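Long-range contacts in dihydropteroate synthase (Anaplasma phagocytophilum, PDB 6UCZ), which catalyses the condensation of 6-hydroxymethyl-7,8-dihydropterin pyrophosphate with p-aminobenzoate to give dihydropteroate, a step of folate synthesis: residues A[157-162]-A[209-213]; A[262-267]-A[284-288]. All coordinates share one frame; numbering follows the deposited sequence. Where two conformers were deposited one is given.

Contact 1: residues A[157-162]-A[209-213]; sequences MHHFGL and GFGKL. With PMM (pterin-6-yl-methyl-monophosphate), chain C.
Met-157 and Phe-210 meet in a Met-aromatic contact at the C-terminal mouth of the TIM barrel of dihydropteroate synthase, where the loops after the neighbouring parallel strands 153-157 and 202-205 line the pterin pocket. The methyl CE of Met-157 sits almost squarely over one face of the Phe-210 ring, 3.4 Å from its centroid and 5° off the normal, which makes a CH-pi contact. A bend at chi3 (74°) turns CE onto that face while SD lies over the face of the pterin, 3.5 Å from N3 of PMM. Phe-210 also touches the ligand, presenting its ring edge in plane to PMM N5 (CE2 to N5, 3.5 Å), so SD of Met-157 and the edge of the Phe-210 ring both lie against the same face of the pterin. Leu-162 adds an apolar contact, its CD2 lying 3.6 Å from CD1 of Phe-210.

Between the loops, the buried Lys-212 joins the two segments. Its extended chain bends at the last torsion, where NZ donates a hydrogen bond to ND1 of His-158 (3.0 Å), 14° out of the imidazole plane. NZ also hydrogen-bonds O of Phe-210 and, beyond the segments, O of Gly-207, while Trp-184 of helix 174-194 packs edge-to-face with the His-158 ring. Phe-160 packs against the backbone of 210-211: its ring edge meets O of Phe-210 in plane, CD2 to O 3.2 Å.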
# COMPACT_ATOMS: atom_id res chain seq x y z
N MET A 157 -6.23 -1.24 -4.01
CA MET A 157 -6.31 -2.05 -2.80
C MET A 157 -7.75 -2.48 -2.53
O MET A 157 -8.67 -1.66 -2.60
CB MET A 157 -5.81 -1.25 -1.59
CG MET A 157 -5.62 -2.11 -0.35
SD MET A 157 -5.60 -1.12 1.14
CE MET A 157 -7.35 -0.70 1.29
N HIS A 158 -7.94 -3.76 -2.20
CA HIS A 158 -9.28 -4.26 -1.89
C HIS A 158 -9.75 -3.78 -0.52
O HIS A 158 -8.99 -3.79 0.45
CB HIS A 158 -9.32 -5.79 -1.93
CG HIS A 158 -10.68 -6.34 -1.62
ND1 HIS A 158 -11.16 -6.51 -0.34
CD2 HIS A 158 -11.70 -6.70 -2.45
CE1 HIS A 158 -12.39 -6.97 -0.38
NE2 HIS A 158 -12.74 -7.11 -1.65
N HIS A 159 -11.03 -3.41 -0.43
CA HIS A 159 -11.66 -3.09 0.85
C HIS A 159 -13.16 -3.35 0.80
O HIS A 159 -13.75 -3.53 -0.27
CB HIS A 159 -11.36 -1.64 1.26
CG HIS A 159 -11.85 -0.63 0.27
ND1 HIS A 159 -13.17 -0.23 0.22
CD2 HIS A 159 -11.22 0.01 -0.74
CE1 HIS A 159 -13.33 0.65 -0.76
NE2 HIS A 159 -12.16 0.82 -1.35
N PHE A 160 -13.77 -3.44 1.99
CA PHE A 160 -15.22 -3.52 2.18
C PHE A 160 -15.81 -2.17 2.56
O PHE A 160 -16.68 -2.06 3.43
CB PHE A 160 -15.54 -4.57 3.24
CG PHE A 160 -15.22 -5.97 2.83
CD1 PHE A 160 -16.06 -6.68 1.99
CD2 PHE A 160 -14.00 -6.55 3.19
CE1 PHE A 160 -15.75 -7.96 1.60
CE2 PHE A 160 -13.67 -7.83 2.79
CZ PHE A 160 -14.54 -8.55 1.99
N GLY A 161 -15.32 -1.11 1.93
CA GLY A 161 -15.73 0.25 2.20
C GLY A 161 -14.76 0.95 3.13
O GLY A 161 -14.14 0.35 4.02
N LEU A 162 -14.61 2.26 2.93
CA LEU A 162 -13.76 3.09 3.76
C LEU A 162 -14.58 4.23 4.36
O LEU A 162 -15.36 4.87 3.65
CB LEU A 162 -12.60 3.67 2.97
CG LEU A 162 -11.67 2.69 2.26
CD1 LEU A 162 -10.66 3.46 1.39
CD2 LEU A 162 -10.91 1.76 3.25
N GLY A 209 -6.55 -6.74 6.56
CA GLY A 209 -7.18 -6.00 7.63
C GLY A 209 -8.40 -5.17 7.24
O GLY A 209 -9.15 -4.76 8.13
N PHE A 210 -8.59 -4.83 5.96
CA PHE A 210 -9.72 -3.97 5.57
C PHE A 210 -10.98 -4.82 5.46
O PHE A 210 -11.24 -5.49 4.46
CB PHE A 210 -9.42 -3.22 4.27
CG PHE A 210 -8.44 -2.09 4.46
CD1 PHE A 210 -8.90 -0.80 4.70
CD2 PHE A 210 -7.07 -2.32 4.43
CE1 PHE A 210 -8.01 0.25 4.89
CE2 PHE A 210 -6.17 -1.27 4.63
CZ PHE A 210 -6.64 0.01 4.85
N GLY A 211 -11.75 -4.85 6.54
CA GLY A 211 -12.90 -5.73 6.63
C GLY A 211 -12.54 -7.20 6.68
O GLY A 211 -13.39 -8.05 6.39
N LYS A 212 -11.32 -7.53 7.10
CA LYS A 212 -10.82 -8.89 7.09
C LYS A 212 -10.28 -9.19 8.48
O LYS A 212 -9.25 -8.64 8.88
CB LYS A 212 -9.72 -9.04 6.03
CG LYS A 212 -10.19 -8.66 4.63
CD LYS A 212 -9.06 -8.70 3.63
CE LYS A 212 -9.53 -8.22 2.26
NZ LYS A 212 -9.73 -6.74 2.23
N LEU A 213 -10.96 -10.09 9.19
CA LEU A 213 -10.54 -10.47 10.52
C LEU A 213 -9.17 -11.16 10.45
O LEU A 213 -8.77 -11.64 9.38
CB LEU A 213 -11.59 -11.36 11.17
CG LEU A 213 -12.87 -10.61 11.51
CD1 LEU A 213 -13.93 -11.56 12.01
CD2 LEU A 213 -12.58 -9.52 12.54
N5 PMM C . -2.91 -0.06 4.61
C6 PMM C . -3.11 1.17 5.12
C7 PMM C . -3.02 2.29 4.31
N8 PMM C . -2.76 2.26 3.00
N1 PMM C . -2.27 1.00 1.16
C2 PMM C . -2.08 -0.18 0.60
N2 PMM C . -1.83 -0.26 -0.71
N3 PMM C . -2.14 -1.36 1.29
C4 PMM C . -2.42 -1.47 2.64
O4 PMM C . -2.48 -2.57 3.18
C4A PMM C . -2.64 -0.17 3.30
C8A PMM C . -2.56 1.03 2.51
C9 PMM C . -3.48 1.23 6.58
O10 PMM C . -2.33 0.89 7.37
PA PMM C . -1.52 1.98 8.25
O1P PMM C . -0.54 1.15 9.09
O2P PMM C . -2.52 2.61 9.22
O3P PMM C . -0.86 2.97 7.36

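Contact 2: residues A[262-267]-A[284-288]; sequences STFLAQ and SIKIA
Two of the outer helices, 255-267 and 278-290, pack here through small residues: Ser-262, Thr-263 and Ala-266 on the first face Ser-284 and Ala-288 on the second. The short segments approach to 8.1 Å between axes, with their N-to-C directions 48° apart, and the CA atoms of Thr-263 and Ser-284 are just 4.5 Å from each other. At this end a hydroxyl touches carbon across the interface: OG1 of Thr-263 lies 3.2 Å from CB of Ser-284, and no hydrogen bond crosses. That hydroxyl is instead bonded within its own helix, to O of Ala-259, while OG of Ser-262 bonds both O of Thr-258 and NE2 of His-238. In the TIM barrel, strand 235-236, helix 255-267, strand 272-275 and helix 278-290 follow one another as the last two beta-alpha units, and Ser-262 also packs on Leu-273 of strand 272-275. Farther along, the methyls of Ala-266 and Ala-288 meet, CB to CB, at 3.6 Å. Ile-285 brings CG1 against the Ala-266 methyl, and CG of Gln-267 rests 3.7 Å from CB of Ala-288.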
# COMPACT_ATOMS: atom_id res chain seq x y z
N SER A 262 7.32 -10.72 6.46
CA SER A 262 7.96 -10.11 5.30
C SER A 262 8.87 -11.11 4.58
O SER A 262 8.90 -11.16 3.34
CB SER A 262 8.77 -8.89 5.72
OG SER A 262 7.91 -7.85 6.15
N THR A 263 9.63 -11.91 5.34
CA THR A 263 10.51 -12.90 4.73
C THR A 263 9.72 -13.88 3.88
O THR A 263 10.08 -14.17 2.73
CB THR A 263 11.30 -13.66 5.79
OG1 THR A 263 12.05 -12.75 6.60
CG2 THR A 263 12.27 -14.63 5.12
N PHE A 264 8.60 -14.38 4.42
CA PHE A 264 7.76 -15.32 3.68
C PHE A 264 7.20 -14.67 2.42
O PHE A 264 7.20 -15.26 1.34
CB PHE A 264 6.61 -15.79 4.57
CG PHE A 264 5.52 -16.51 3.82
CD1 PHE A 264 5.62 -17.88 3.60
CD2 PHE A 264 4.41 -15.83 3.34
CE1 PHE A 264 4.62 -18.56 2.91
CE2 PHE A 264 3.41 -16.50 2.64
CZ PHE A 264 3.52 -17.86 2.43
N LEU A 265 6.66 -13.46 2.56
CA LEU A 265 6.09 -12.76 1.41
C LEU A 265 7.14 -12.51 0.33
O LEU A 265 6.88 -12.69 -0.86
CB LEU A 265 5.46 -11.45 1.86
CG LEU A 265 4.25 -11.56 2.79
CD1 LEU A 265 3.86 -10.17 3.24
CD2 LEU A 265 3.09 -12.26 2.08
N ALA A 266 8.35 -12.13 0.74
CA ALA A 266 9.43 -11.96 -0.24
C ALA A 266 9.74 -13.27 -0.96
O ALA A 266 9.96 -13.29 -2.17
CB ALA A 266 10.68 -11.40 0.44
N GLN A 267 9.70 -14.40 -0.22
CA GLN A 267 9.93 -15.69 -0.86
C GLN A 267 8.86 -16.04 -1.89
O GLN A 267 9.15 -16.76 -2.85
CB GLN A 267 10.01 -16.78 0.21
CG GLN A 267 11.24 -16.67 1.07
CD GLN A 267 11.34 -17.79 2.07
OE1 GLN A 267 10.78 -17.72 3.17
NE2 GLN A 267 12.05 -18.83 1.69
N SER A 284 14.74 -8.88 5.98
CA SER A 284 13.85 -9.98 5.58
C SER A 284 14.04 -10.34 4.11
O SER A 284 13.99 -11.52 3.75
CB SER A 284 12.39 -9.62 5.87
OG SER A 284 11.81 -8.87 4.83
N ILE A 285 14.28 -9.35 3.25
CA ILE A 285 14.41 -9.63 1.83
C ILE A 285 15.75 -10.28 1.53
O ILE A 285 15.84 -11.19 0.71
CB ILE A 285 14.20 -8.34 1.00
CG1 ILE A 285 12.74 -7.88 1.09
CG2 ILE A 285 14.60 -8.56 -0.44
CD1 ILE A 285 12.54 -6.43 0.62
N LYS A 286 16.81 -9.82 2.20
CA LYS A 286 18.11 -10.45 2.05
C LYS A 286 18.08 -11.92 2.47
O LYS A 286 18.73 -12.77 1.85
CB LYS A 286 19.17 -9.68 2.84
CG LYS A 286 19.58 -8.35 2.15
CD LYS A 286 20.30 -7.41 3.11
CE LYS A 286 20.44 -6.02 2.50
NZ LYS A 286 21.01 -6.09 1.13
N ILE A 287 17.34 -12.23 3.54
CA ILE A 287 17.23 -13.62 3.97
C ILE A 287 16.47 -14.42 2.93
O ILE A 287 16.88 -15.53 2.57
CB ILE A 287 16.57 -13.69 5.37
CG1 ILE A 287 17.58 -13.24 6.44
CG2 ILE A 287 16.06 -15.11 5.68
CD1 ILE A 287 17.00 -13.26 7.84
N ALA A 288 15.37 -13.87 2.41
CA ALA A 288 14.64 -14.55 1.34
C ALA A 288 15.55 -14.83 0.15
O ALA A 288 15.49 -15.91 -0.45
CB ALA A 288 13.43 -13.72 0.90

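Contacts 1 and 2 come one after the other along the chain and occupy different parts of one TIM barrel. Their centres lie about 25 Å apart and their nearest atoms about 11 Å, so they do not touch. Contact 1 links loops that follow the adjacent strands 153-157 and 202-205, and two of its residues line the pterin pocket. Contact 2 joins the last two helices, 255-267 and 278-290, in the outer layer; the side chain of Ser-262 lies about 12 Å from the bound ligand, so this contact does not line the pocket. Strands 153-157 and 202-205 belong to the same parallel sheet as strand 272-275, which runs between the helices of contact 2 in sequence.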